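Putative sarcosine dimethylglycine methyltransferase (Galdieria sulphuraria, PDB 2O57) probably transfers methyl groups from S-adenosylmethionine to sarcosine and dimethylglycine through a Rossmann-like methyltransferase domain. Local coordinates at residues 52-57 with 238-243; 185-190 with 215-220; 247-252 with 266-271; 273-278 with 282-287. One frame throughout, in Å; residues are numbered along the deposited sequence.

Interaction 1. Residues 52-57 with 238-243; sequences EPVDQD and LVHHYS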
loop_
_atom_site.group_PDB
_atom_site.type_symbol
_atom_site.label_atom_id
_atom_site.label_comp_id
_atom_site.label_asym_id
_atom_site.label_seq_id
_atom_site.Cartn_x
_atom_site.Cartn_y
_atom_site.Cartn_z
ATOM N N GLU A 52 15.421 6.354 -2.975
ATOM C CA GLU A 52 16.247 7.585 -2.836
ATOM C C GLU A 52 17.738 7.294 -2.898
ATOM O O GLU A 52 18.155 6.237 -2.418
ATOM C CB GLU A 52 15.938 8.290 -1.510
ATOM C CG GLU A 52 14.523 8.830 -1.479
ATOM C CD GLU A 52 14.391 10.188 -2.182
ATOM O OE1 GLU A 52 15.376 10.660 -2.809
ATOM O OE2 GLU A 52 13.280 10.769 -2.124
ATOM N N PRO A 53 18.557 8.198 -3.515
ATOM C CA PRO A 53 18.183 9.423 -4.252
ATOM C C PRO A 53 17.553 9.109 -5.612
ATOM O O PRO A 53 18.147 8.409 -6.472
ATOM C CB PRO A 53 19.506 10.193 -4.399
ATOM C CG PRO A 53 20.601 9.110 -4.299
ATOM C CD PRO A 53 20.021 7.985 -3.459
ATOM N N VAL A 54 16.317 9.568 -5.766
ATOM C CA VAL A 54 15.503 9.233 -6.908
ATOM C C VAL A 54 16.196 9.632 -8.228
ATOM O O VAL A 54 16.060 8.939 -9.235
ATOM C CB VAL A 54 14.096 9.867 -6.763
ATOM C CG1 VAL A 54 13.275 9.640 -7.993
ATOM C CG2 VAL A 54 13.370 9.288 -5.528
ATOM N N ASP A 55 16.955 10.724 -8.214
ATOM C CA ASP A 55 17.614 11.185 -9.460
ATOM C C ASP A 55 18.634 10.140 -9.962
ATOM O O ASP A 55 18.879 10.050 -11.175
ATOM C CB ASP A 55 18.258 12.564 -9.256
ATOM C CG ASP A 55 19.546 12.480 -8.495
ATOM O OD1 ASP A 55 19.508 12.398 -7.255
ATOM O OD2 ASP A 55 20.606 12.464 -9.150
ATOM N N GLN A 56 19.158 9.311 -9.047
ATOM C CA GLN A 56 20.105 8.221 -9.376
ATOM C C GLN A 56 19.447 6.878 -9.739
ATOM O O GLN A 56 20.119 5.966 -10.269
ATOM C CB GLN A 56 21.063 7.955 -8.212
ATOM C CG GLN A 56 21.992 9.085 -7.849
ATOM C CD GLN A 56 22.825 9.509 -9.025
ATOM O OE1 GLN A 56 23.554 8.707 -9.613
ATOM N NE2 GLN A 56 22.696 10.765 -9.404
ATOM N N ASP A 57 18.157 6.753 -9.435
ATOM C CA ASP A 57 17.423 5.508 -9.656
ATOM C C ASP A 57 17.023 5.405 -11.129
ATOM O O ASP A 57 17.038 6.385 -11.850
ATOM C CB ASP A 57 16.198 5.464 -8.728
ATOM C CG ASP A 57 15.669 4.046 -8.499
ATOM O OD1 ASP A 57 16.366 3.071 -8.798
ATOM O OD2 ASP A 57 14.547 3.913 -7.991
ATOM N N LEU A 238 3.850 8.721 -7.738
ATOM C CA LEU A 238 3.288 9.522 -8.818
ATOM C C LEU A 238 4.237 10.676 -9.186
ATOM O O LEU A 238 4.606 10.833 -10.378
ATOM C CB LEU A 238 1.929 10.076 -8.417
ATOM C CG LEU A 238 1.183 10.775 -9.569
ATOM C CD1 LEU A 238 0.340 9.782 -10.274
ATOM C CD2 LEU A 238 0.314 11.896 -9.000
ATOM N N VAL A 239 4.646 11.444 -8.170
ATOM C CA VAL A 239 5.586 12.579 -8.341
ATOM C C VAL A 239 6.940 12.126 -8.883
ATOM O O VAL A 239 7.426 12.693 -9.883
ATOM C CB VAL A 239 5.751 13.401 -7.032
ATOM C CG1 VAL A 239 6.929 14.422 -7.144
ATOM C CG2 VAL A 239 4.448 14.083 -6.718
ATOM N N HIS A 240 7.528 11.089 -8.277
ATOM C CA HIS A 240 8.854 10.656 -8.712
ATOM C C HIS A 240 8.790 10.127 -10.136
ATOM O O HIS A 240 9.673 10.423 -10.937
ATOM C CB HIS A 240 9.381 9.536 -7.836
ATOM C CG HIS A 240 9.655 9.962 -6.429
ATOM N ND1 HIS A 240 9.492 9.117 -5.353
ATOM C CD2 HIS A 240 10.082 11.143 -5.926
ATOM C CE1 HIS A 240 9.813 9.760 -4.241
ATOM N NE2 HIS A 240 10.160 10.992 -4.558
ATOM N N HIS A 241 7.785 9.302 -10.406
ATOM C CA HIS A 241 7.706 8.609 -11.692
ATOM C C HIS A 241 7.546 9.596 -12.844
ATOM O O HIS A 241 8.282 9.522 -13.821
ATOM C CB HIS A 241 6.521 7.668 -11.717
ATOM C CG HIS A 241 6.458 6.838 -12.956
ATOM N ND1 HIS A 241 7.410 5.880 -13.262
ATOM C CD2 HIS A 241 5.577 6.854 -13.984
ATOM C CE1 HIS A 241 7.082 5.307 -14.409
ATOM N NE2 HIS A 241 5.972 5.880 -14.864
ATOM N N TYR A 242 6.591 10.514 -12.717
ATOM C CA TYR A 242 6.379 11.478 -13.780
ATOM C C TYR A 242 7.510 12.498 -13.924
ATOM O O TYR A 242 7.837 12.860 -15.056
ATOM C CB TYR A 242 4.995 12.096 -13.677
ATOM C CG TYR A 242 3.948 11.076 -14.050
ATOM C CD1 TYR A 242 4.029 10.388 -15.278
ATOM C CD2 TYR A 242 2.920 10.755 -13.187
ATOM C CE1 TYR A 242 3.084 9.424 -15.631
ATOM C CE2 TYR A 242 1.953 9.776 -13.544
ATOM C CZ TYR A 242 2.044 9.138 -14.741
ATOM O OH TYR A 242 1.096 8.208 -15.080
ATOM N N SER A 243 8.163 12.855 -12.802
ATOM C CA SER A 243 9.396 13.667 -12.853
ATOM C C SER A 243 10.528 12.939 -13.620
ATOM O O SER A 243 11.214 13.539 -14.481
ATOM C CB SER A 243 9.879 14.013 -11.415
ATOM O OG SER A 243 8.903 14.804 -10.761
#
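Val54 lays its CG2 methyl squarely over one face of the His240 imidazole, a CH-pi contact in which CG2 stands 3.6 Å from the ring centroid and 4° off the ring normal. The contact joins a single 3-10 turn, residues 54-56, in the loop between helices 27-40 and 59-76 to helix 235-251 at the surface of this methyltransferase fold. A branched valine suits the place because its two methyls divide the work: CG1, anti to the backbone N (chi1 175°), reaches the beta carbon, with CG1 3.9 Å from His240 CB, while CG2 sits over the ring centre. Histidine suits a partly exposed place: its face takes a methyl while its nitrogens lie at the rim of the ring. Glu52 comes in obliquely, its carboxylate plane almost perpendicular to the imidazole; OE2 stays 4.0 Å from His240 NE2, a proximity rather than a bond. The second subunit borders the same spot, with its Ile297 packing on His240 and its Arg292 forming a long, weak ion pair with Glu52. Bent at chi2 (-82°), the Glu52 chain folds back over the start of the turn, where Val54 N donates to Glu52 OE1 at 3.3 Å from above the carboxylate plane.

Interaction 2. Residues 185-190 with 215-220; sequences ITDPMK and GLYRSL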
loop_
_atom_site.group_PDB
_atom_site.type_symbol
_atom_site.label_atom_id
_atom_site.label_comp_id
_atom_site.label_asym_id
_atom_site.label_seq_id
_atom_site.Cartn_x
_atom_site.Cartn_y
_atom_site.Cartn_z
ATOM N N ILE A 185 -5.259 -4.196 -9.074
ATOM C CA ILE A 185 -5.177 -3.057 -10.005
ATOM C C ILE A 185 -4.293 -1.966 -9.467
ATOM O O ILE A 185 -4.087 -1.853 -8.229
ATOM C CB ILE A 185 -6.558 -2.433 -10.369
ATOM C CG1 ILE A 185 -7.210 -1.717 -9.153
ATOM C CG2 ILE A 185 -7.472 -3.493 -10.945
ATOM C CD1 ILE A 185 -8.425 -0.852 -9.557
ATOM N N THR A 186 -3.737 -1.184 -10.391
ATOM C CA THR A 186 -3.063 0.071 -10.064
ATOM C C THR A 186 -3.618 1.130 -11.036
ATOM O O THR A 186 -4.047 0.782 -12.138
ATOM C CB THR A 186 -1.474 0.023 -10.151
ATOM O OG1 THR A 186 -0.996 -0.095 -11.520
ATOM C CG2 THR A 186 -0.848 -1.008 -9.223
ATOM N N ASP A 187 -3.647 2.397 -10.626
ATOM C CA ASP A 187 -4.146 3.447 -11.512
ATOM C C ASP A 187 -3.695 4.796 -11.000
ATOM O O ASP A 187 -3.847 5.103 -9.803
ATOM C CB ASP A 187 -5.686 3.390 -11.525
ATOM C CG ASP A 187 -6.303 3.745 -12.899
ATOM O OD1 ASP A 187 -5.658 3.526 -13.941
ATOM O OD2 ASP A 187 -7.465 4.213 -12.905
ATOM N N PRO A 188 -3.188 5.647 -11.899
ATOM C CA PRO A 188 -3.093 7.047 -11.488
ATOM C C PRO A 188 -4.516 7.517 -11.193
ATOM O O PRO A 188 -5.484 7.082 -11.875
ATOM C CB PRO A 188 -2.570 7.749 -12.741
ATOM C CG PRO A 188 -1.865 6.639 -13.565
ATOM C CD PRO A 188 -2.747 5.425 -13.300
HETATM N N MSE A 189 -4.673 8.343 -10.162
HETATM C CA MSE A 189 -6.008 8.752 -9.718
HETATM C C MSE A 189 -6.010 10.117 -9.053
HETATM O O MSE A 189 -4.953 10.700 -8.863
HETATM C CB MSE A 189 -6.701 7.682 -8.836
HETATM C CG MSE A 189 -5.897 6.866 -7.865
HETATM SE SE MSE A 189 -7.040 5.357 -7.118
HETATM C CE MSE A 189 -6.729 3.880 -8.077
ATOM N N LYS A 190 -7.199 10.640 -8.766
ATOM C CA LYS A 190 -7.327 11.794 -7.907
ATOM C C LYS A 190 -7.511 11.301 -6.467
ATOM O O LYS A 190 -7.976 10.164 -6.219
ATOM C CB LYS A 190 -8.481 12.727 -8.359
ATOM C CG LYS A 190 -9.914 12.161 -8.171
ATOM C CD LYS A 190 -11.030 13.153 -8.670
ATOM C CE LYS A 190 -12.338 12.900 -7.922
ATOM N NZ LYS A 190 -13.510 13.620 -8.534
ATOM N N GLY A 215 -11.948 5.782 -3.254
ATOM C CA GLY A 215 -13.313 5.717 -2.706
ATOM C C GLY A 215 -14.314 5.297 -3.776
ATOM O O GLY A 215 -15.192 4.458 -3.523
ATOM N N LEU A 216 -14.184 5.867 -4.978
ATOM C CA LEU A 216 -15.114 5.504 -6.068
ATOM C C LEU A 216 -14.957 4.030 -6.480
ATOM O O LEU A 216 -15.943 3.310 -6.595
ATOM C CB LEU A 216 -14.937 6.389 -7.299
ATOM C CG LEU A 216 -15.766 6.036 -8.552
ATOM C CD1 LEU A 216 -17.297 6.099 -8.351
ATOM C CD2 LEU A 216 -15.331 7.001 -9.698
ATOM N N TYR A 217 -13.717 3.615 -6.726
ATOM C CA TYR A 217 -13.448 2.227 -7.106
ATOM C C TYR A 217 -13.977 1.235 -6.058
ATOM O O TYR A 217 -14.547 0.199 -6.406
ATOM C CB TYR A 217 -11.951 2.023 -7.352
ATOM C CG TYR A 217 -11.461 2.630 -8.677
ATOM C CD1 TYR A 217 -12.294 3.443 -9.458
ATOM C CD2 TYR A 217 -10.175 2.395 -9.127
ATOM C CE1 TYR A 217 -11.833 4.004 -10.683
ATOM C CE2 TYR A 217 -9.709 2.932 -10.351
ATOM C CZ TYR A 217 -10.547 3.750 -11.108
ATOM O OH TYR A 217 -10.055 4.277 -12.312
ATOM N N ARG A 218 -13.795 1.550 -4.777
ATOM C CA ARG A 218 -14.301 0.673 -3.707
ATOM C C ARG A 218 -15.829 0.542 -3.764
ATOM O O ARG A 218 -16.381 -0.570 -3.613
ATOM C CB ARG A 218 -13.864 1.197 -2.343
ATOM C CG ARG A 218 -14.385 0.399 -1.129
ATOM C CD ARG A 218 -13.651 0.868 0.172
ATOM N NE ARG A 218 -14.076 2.230 0.503
ATOM C CZ ARG A 218 -13.733 2.905 1.594
ATOM N NH1 ARG A 218 -12.933 2.362 2.512
ATOM N NH2 ARG A 218 -14.211 4.126 1.779
ATOM N N SER A 219 -16.502 1.681 -3.975
ATOM C CA SER A 219 -17.961 1.743 -4.060
ATOM C C SER A 219 -18.484 0.961 -5.264
ATOM O O SER A 219 -19.414 0.162 -5.154
ATOM C CB SER A 219 -18.413 3.207 -4.183
ATOM O OG SER A 219 -19.814 3.246 -4.402
ATOM N N LEU A 220 -17.895 1.204 -6.427
ATOM C CA LEU A 220 -18.255 0.465 -7.656
ATOM C C LEU A 220 -17.978 -1.016 -7.495
ATOM O O LEU A 220 -18.834 -1.843 -7.806
ATOM C CB LEU A 220 -17.504 1.015 -8.880
ATOM C CG LEU A 220 -17.815 2.460 -9.319
ATOM C CD1 LEU A 220 -16.868 2.877 -10.473
ATOM C CD2 LEU A 220 -19.284 2.591 -9.763
#
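The packing of a helix against the central sheet of a Rossmann-like methyltransferase domain centres here on one tyrosine, Tyr217 of helix 214-223, set against strand 185-190. The segment axes run 109° apart and approach to 10.6 Å, a gap that the long tyrosine side chain spans. Tyr217 does so with CG anti to its carbonyl carbon (chi1 -74°), which sends the ring out from the helix to the strand. Its hydroxyl donates to Asp187 OD2, with OH 2.7 Å from OD2, approaching that oxygen almost head-on, in line with the C-O bond. OD2 lies at the ring edge, and the carboxylate is turned 26° from the ring plane. Buried as it is, the carboxylate is held at both oxygens, since OD1 accepts from the backbone N of Leu161; this would probably fix its rotation.

Apolar groups accompany the polar bond. Ile185 CD1 touches Tyr217 CD2 at 3.7 Å, and the selenomethionine Met189 brings CE to 3.9 Å from Tyr217 CE2. The Met189 SE, 5.3 Å from the ring centroid, makes an oblique Met-aromatic contact. Phe170 adds an edge-to-face partner to the tyrosine from helix 166-176. Ile185, Asp187 and Met189 point toward the helix while Thr186 points away, the every-other-residue pattern of a beta strand covered by a helix in an alpha/beta sandwich.

Interaction 3. Residues 247-252 with 266-271; sequences AELIKR and ANMKRG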
loop_
_atom_site.group_PDB
_atom_site.type_symbol
_atom_site.label_atom_id
_atom_site.label_comp_id
_atom_site.label_asym_id
_atom_site.label_seq_id
_atom_site.Cartn_x
_atom_site.Cartn_y
_atom_site.Cartn_z
ATOM N N ALA A 247 12.233 13.890 -17.282
ATOM C CA ALA A 247 13.682 14.016 -17.447
ATOM C C ALA A 247 14.154 13.173 -18.648
ATOM O O ALA A 247 14.971 13.619 -19.435
ATOM C CB ALA A 247 14.405 13.559 -16.140
ATOM N N GLU A 248 13.662 11.942 -18.753
ATOM C CA GLU A 248 14.007 11.076 -19.899
ATOM C C GLU A 248 13.516 11.633 -21.243
ATOM O O GLU A 248 14.231 11.551 -22.260
ATOM C CB GLU A 248 13.471 9.642 -19.698
ATOM C CG GLU A 248 14.064 8.660 -20.728
ATOM C CD GLU A 248 15.551 8.354 -20.482
ATOM O OE1 GLU A 248 16.106 8.672 -19.395
ATOM O OE2 GLU A 248 16.186 7.824 -21.401
ATOM N N LEU A 249 12.339 12.236 -21.246
ATOM C CA LEU A 249 11.796 12.836 -22.472
ATOM C C LEU A 249 12.734 13.999 -22.933
ATOM O O LEU A 249 13.018 14.177 -24.131
ATOM C CB LEU A 249 10.370 13.330 -22.213
ATOM C CG LEU A 249 9.679 14.197 -23.291
ATOM C CD1 LEU A 249 9.571 13.365 -24.588
ATOM C CD2 LEU A 249 8.298 14.661 -22.869
ATOM N N ILE A 250 13.196 14.788 -21.972
ATOM C CA ILE A 250 14.114 15.908 -22.279
ATOM C C ILE A 250 15.449 15.342 -22.777
ATOM O O ILE A 250 15.998 15.799 -23.799
ATOM C CB ILE A 250 14.259 16.852 -21.051
ATOM C CG1 ILE A 250 12.960 17.655 -20.891
ATOM C CG2 ILE A 250 15.499 17.772 -21.208
ATOM C CD1 ILE A 250 12.822 18.385 -19.507
ATOM N N LYS A 251 15.943 14.323 -22.089
ATOM C CA LYS A 251 17.203 13.682 -22.473
ATOM C C LYS A 251 17.188 13.209 -23.937
ATOM O O LYS A 251 18.187 13.367 -24.667
ATOM C CB LYS A 251 17.474 12.488 -21.573
ATOM C CG LYS A 251 18.725 11.717 -21.946
ATOM C CD LYS A 251 19.239 10.813 -20.823
ATOM C CE LYS A 251 20.544 10.133 -21.286
ATOM N NZ LYS A 251 20.793 8.829 -20.559
ATOM N N ARG A 252 16.073 12.596 -24.340
ATOM C CA ARG A 252 15.972 11.945 -25.654
ATOM C C ARG A 252 15.364 12.797 -26.757
ATOM O O ARG A 252 15.068 12.280 -27.832
ATOM C CB ARG A 252 15.108 10.700 -25.514
ATOM C CG ARG A 252 15.539 9.752 -24.400
ATOM C CD ARG A 252 16.532 8.796 -24.946
ATOM N NE ARG A 252 16.772 7.704 -24.037
ATOM C CZ ARG A 252 17.519 6.656 -24.326
ATOM N NH1 ARG A 252 18.100 6.556 -25.526
ATOM N NH2 ARG A 252 17.679 5.707 -23.416
ATOM N N ALA A 266 6.352 18.901 -26.555
ATOM C CA ALA A 266 5.933 20.022 -25.726
ATOM C C ALA A 266 4.612 19.683 -25.024
ATOM O O ALA A 266 4.515 19.895 -23.826
ATOM C CB ALA A 266 5.867 21.331 -26.547
ATOM N N ASN A 267 3.640 19.092 -25.742
ATOM C CA ASN A 267 2.346 18.668 -25.179
ATOM C C ASN A 267 2.501 17.570 -24.125
ATOM O O ASN A 267 1.820 17.605 -23.085
ATOM C CB ASN A 267 1.381 18.110 -26.253
ATOM C CG ASN A 267 0.877 19.185 -27.230
ATOM O OD1 ASN A 267 0.771 20.349 -26.876
ATOM N ND2 ASN A 267 0.544 18.774 -28.462
HETATM N N MSE A 268 3.351 16.586 -24.413
HETATM C CA MSE A 268 3.627 15.515 -23.416
HETATM C C MSE A 268 4.220 16.090 -22.124
HETATM O O MSE A 268 3.776 15.751 -21.036
HETATM C CB MSE A 268 4.554 14.444 -23.970
HETATM C CG MSE A 268 4.597 13.203 -23.001
HETATM SE SE MSE A 268 5.595 11.746 -23.734
HETATM C CE MSE A 268 5.771 10.745 -22.083
ATOM N N LYS A 269 5.264 16.903 -22.258
ATOM C CA LYS A 269 5.922 17.577 -21.129
ATOM C C LYS A 269 4.912 18.379 -20.280
ATOM O O LYS A 269 4.921 18.306 -19.028
ATOM C CB LYS A 269 7.057 18.456 -21.701
ATOM C CG LYS A 269 8.006 19.143 -20.735
ATOM C CD LYS A 269 9.088 19.987 -21.501
ATOM C CE LYS A 269 9.743 19.184 -22.639
ATOM N NZ LYS A 269 10.672 19.992 -23.541
ATOM N N ARG A 270 4.024 19.127 -20.936
ATOM C CA ARG A 270 2.986 19.845 -20.184
ATOM C C ARG A 270 2.112 18.898 -19.376
ATOM O O ARG A 270 1.854 19.170 -18.206
ATOM C CB ARG A 270 2.129 20.729 -21.079
ATOM C CG ARG A 270 2.866 21.970 -21.529
ATOM C CD ARG A 270 1.954 22.882 -22.291
ATOM N NE ARG A 270 1.723 22.399 -23.654
ATOM C CZ ARG A 270 2.426 22.793 -24.711
ATOM N NH1 ARG A 270 3.422 23.683 -24.568
ATOM N NH2 ARG A 270 2.134 22.298 -25.909
ATOM N N GLY A 271 1.636 17.814 -20.001
ATOM C CA GLY A 271 0.854 16.791 -19.298
ATOM C C GLY A 271 1.596 16.178 -18.121
ATOM O O GLY A 271 1.033 15.997 -17.030
#
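Leu249 leaves helix 235-251 toward helix 262-280. Its CB starts the approach, CG continues it anti to the backbone N (chi1 170°), and the CD2 methyl makes the closest contacts. Leu249 CD2 lies 3.8 Å from Lys269 N and 3.9 Å from Met268 CB, so it presses on the backbone of the facing helix and on the root of a side chain together. It also follows the selenomethionine outward, with Leu249 CD2 4.0 Å from Met268 CG and 4.1 Å from Met268 SE. Leucine suits this buried position because its fork places a methyl at the end of a short stem; the extended, flexible Met268 chain runs obliquely past it.

Nearer the solvent an apolar chain meets the aliphatic part of a lysine. Ile250 CG1 meets Lys269 CE at 4.0 Å, the two side chains crossing at about a right angle. The lysine bends at chi3 (-48°), so that its CE packs against the isoleucine. Behind the interface, Arg252 NE donates to Glu248 OE2 at 2.7 Å, a salt bridge across the end of the helix, and Arg252 also pairs with Glu255.

The two segments form an antiparallel helix pair, their axes 161° apart and 10.6 Å at closest approach. Helix 27-40 flanks the pair, Phe35 touching both Met268 and Glu248, and helix 262-280 leads on to strand 284-293 of the central sheet.

Interaction 4. Residues 273-278 with 282-287; sequences EHWIEG and GKLTWG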
loop_
_atom_site.group_PDB
_atom_site.type_symbol
_atom_site.label_atom_id
_atom_site.label_comp_id
_atom_site.label_asym_id
_atom_site.label_seq_id
_atom_site.Cartn_x
_atom_site.Cartn_y
_atom_site.Cartn_z
ATOM N N GLU A 273 3.984 17.621 -16.390
ATOM C CA GLU A 273 4.036 18.667 -15.369
ATOM C C GLU A 273 2.738 18.722 -14.544
ATOM O O GLU A 273 2.776 18.983 -13.339
ATOM C CB GLU A 273 4.309 20.024 -16.020
ATOM C CG GLU A 273 5.762 20.191 -16.461
ATOM C CD GLU A 273 5.962 21.330 -17.472
ATOM O OE1 GLU A 273 4.975 22.012 -17.840
ATOM O OE2 GLU A 273 7.110 21.522 -17.932
ATOM N N HIS A 274 1.597 18.489 -15.203
ATOM C CA HIS A 274 0.287 18.507 -14.523
ATOM C C HIS A 274 0.181 17.375 -13.507
ATOM O O HIS A 274 -0.355 17.576 -12.418
ATOM C CB HIS A 274 -0.878 18.393 -15.516
ATOM C CG HIS A 274 -1.167 19.655 -16.262
ATOM N ND1 HIS A 274 -1.135 20.901 -15.666
ATOM C CD2 HIS A 274 -1.528 19.865 -17.555
ATOM C CE1 HIS A 274 -1.417 21.823 -16.572
ATOM N NE2 HIS A 274 -1.665 21.221 -17.723
ATOM N N TRP A 275 0.658 16.179 -13.860
ATOM C CA TRP A 275 0.650 15.073 -12.918
ATOM C C TRP A 275 1.541 15.390 -11.730
ATOM O O TRP A 275 1.158 15.154 -10.605
ATOM C CB TRP A 275 1.132 13.760 -13.555
ATOM C CG TRP A 275 0.070 13.091 -14.387
ATOM C CD1 TRP A 275 0.047 12.996 -15.741
ATOM C CD2 TRP A 275 -1.103 12.412 -13.911
ATOM N NE1 TRP A 275 -1.063 12.293 -16.150
ATOM C CE2 TRP A 275 -1.801 11.942 -15.052
ATOM C CE3 TRP A 275 -1.636 12.160 -12.635
ATOM C CZ2 TRP A 275 -3.004 11.234 -14.961
ATOM C CZ3 TRP A 275 -2.854 11.450 -12.538
ATOM C CH2 TRP A 275 -3.508 10.988 -13.701
ATOM N N ILE A 276 2.736 15.906 -12.002
ATOM C CA ILE A 276 3.721 16.213 -10.939
ATOM C C ILE A 276 3.126 17.273 -9.996
ATOM O O ILE A 276 3.100 17.083 -8.764
ATOM C CB ILE A 276 5.069 16.717 -11.559
ATOM C CG1 ILE A 276 5.761 15.598 -12.362
ATOM C CG2 ILE A 276 6.019 17.296 -10.463
ATOM C CD1 ILE A 276 6.817 16.125 -13.389
ATOM N N GLU A 277 2.661 18.377 -10.576
ATOM C CA GLU A 277 2.065 19.472 -9.811
ATOM C C GLU A 277 0.886 18.985 -8.973
ATOM O O GLU A 277 0.825 19.309 -7.815
ATOM C CB GLU A 277 1.636 20.639 -10.731
ATOM C CG GLU A 277 2.818 21.447 -11.242
ATOM C CD GLU A 277 2.539 22.280 -12.532
ATOM O OE1 GLU A 277 1.351 22.395 -12.971
ATOM O OE2 GLU A 277 3.540 22.804 -13.111
ATOM N N GLY A 278 -0.023 18.192 -9.559
ATOM C CA GLY A 278 -1.179 17.645 -8.840
ATOM C C GLY A 278 -0.786 16.724 -7.676
ATOM O O GLY A 278 -1.421 16.742 -6.623
ATOM N N GLY A 282 -1.223 17.612 -3.445
ATOM C CA GLY A 282 -2.129 16.711 -2.720
ATOM C C GLY A 282 -3.464 16.502 -3.407
ATOM O O GLY A 282 -4.430 16.097 -2.758
ATOM N N LYS A 283 -3.537 16.740 -4.720
ATOM C CA LYS A 283 -4.768 16.492 -5.479
ATOM C C LYS A 283 -4.805 15.113 -6.163
ATOM O O LYS A 283 -5.864 14.577 -6.385
ATOM C CB LYS A 283 -4.993 17.550 -6.560
ATOM C CG LYS A 283 -5.046 18.997 -6.016
ATOM C CD LYS A 283 -5.565 19.912 -7.094
ATOM C CE LYS A 283 -5.777 21.311 -6.560
ATOM N NZ LYS A 283 -4.767 22.198 -7.220
ATOM N N LEU A 284 -3.638 14.603 -6.529
ATOM C CA LEU A 284 -3.522 13.395 -7.349
ATOM C C LEU A 284 -2.666 12.366 -6.647
ATOM O O LEU A 284 -1.769 12.709 -5.867
ATOM C CB LEU A 284 -2.910 13.719 -8.709
ATOM C CG LEU A 284 -3.611 14.812 -9.529
ATOM C CD1 LEU A 284 -2.825 15.030 -10.852
ATOM C CD2 LEU A 284 -5.031 14.420 -9.854
ATOM N N THR A 285 -2.924 11.108 -6.941
ATOM C CA THR A 285 -2.106 10.030 -6.363
ATOM C C THR A 285 -1.975 8.838 -7.306
ATOM O O THR A 285 -2.576 8.818 -8.361
ATOM C CB THR A 285 -2.656 9.575 -4.955
ATOM O OG1 THR A 285 -1.728 8.694 -4.346
ATOM C CG2 THR A 285 -4.035 8.884 -5.040
ATOM N N TRP A 286 -1.156 7.869 -6.932
ATOM C CA TRP A 286 -1.105 6.616 -7.671
ATOM C C TRP A 286 -1.681 5.580 -6.733
ATOM O O TRP A 286 -1.113 5.333 -5.681
ATOM C CB TRP A 286 0.329 6.261 -8.093
ATOM C CG TRP A 286 0.434 4.931 -8.844
ATOM C CD1 TRP A 286 -0.255 4.569 -9.987
ATOM C CD2 TRP A 286 1.253 3.831 -8.503
ATOM N NE1 TRP A 286 0.071 3.293 -10.340
ATOM C CE2 TRP A 286 1.025 2.820 -9.471
ATOM C CE3 TRP A 286 2.186 3.596 -7.478
ATOM C CZ2 TRP A 286 1.685 1.583 -9.443
ATOM C CZ3 TRP A 286 2.858 2.361 -7.458
ATOM C CH2 TRP A 286 2.589 1.368 -8.436
ATOM N N GLY A 287 -2.814 5.005 -7.120
ATOM C CA GLY A 287 -3.588 4.106 -6.267
ATOM C C GLY A 287 -3.327 2.661 -6.596
ATOM O O GLY A 287 -2.993 2.331 -7.724
#
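The Trp275 indole is met obliquely by Leu284, whose CD1 methyl comes 3.6 Å from Trp275 CE3 and 4.0 Å from Trp275 CZ3. The two side chains cross at about a right angle. Elsewhere round the indole, Tyr242 of helix 235-251 stacks with it, while Pro188 of strand 181-190 and Ile202 of helix 200-206 pack on it. A broad indole suits this buried corner, where one side chain meets two strands and two neighbouring helices.

Beside it the helix ends, and Gly282, with positive phi (70°), completes a Schellman motif as the chain turns from helix 262-280 into strand 284-293 of the methyltransferase sheet. That left-handed conformation is easiest for glycine. Gly278 O serves as acceptor for two successive amides beyond the turn. Lys283 N reaches it at 2.8 Å, nearly along the C=O axis, whereas Leu284 N, 3.1 Å from Gly278 O, lies 67° out of the carbonyl plane.

Gly278 is also where leucine beds against the helix: Leu284 CD1 is 3.7 Å and Leu284 CG 3.8 Å from Gly278 CA, closeness that the bare alpha carbon permits. Leu284 has CG anti to the carbonyl carbon (chi1 -55°), and from there CD1 spans both Gly278 and the indole. The Lys283 side chain adds little beyond its CB, 3.7 Å from Gly278 O.

Overall arrangement
Interaction 2 is the buried one, on strand 181-190 of the sheet, and unites a polar tyrosine-carboxylate bond with apolar packing. Interaction 4 is partly buried and reaches the neighbouring strand 284-293, so backbone bonds probably join them, Met189 N to Thr285 O and Asp187 O to Gly287 N. Interaction 1, at the surface and beside the second subunit, shares helix 235-251 with interaction 3, while interactions 3 and 4 share helix 262-280. Those two helices also meet where Ser243 of segment 238-243 packs on Ile276 of segment 273-278. Interaction 3 has purely van der Waals contacts across it, interaction 1 depends on a ring face, and interaction 4 adds main-chain bonds at a helix end.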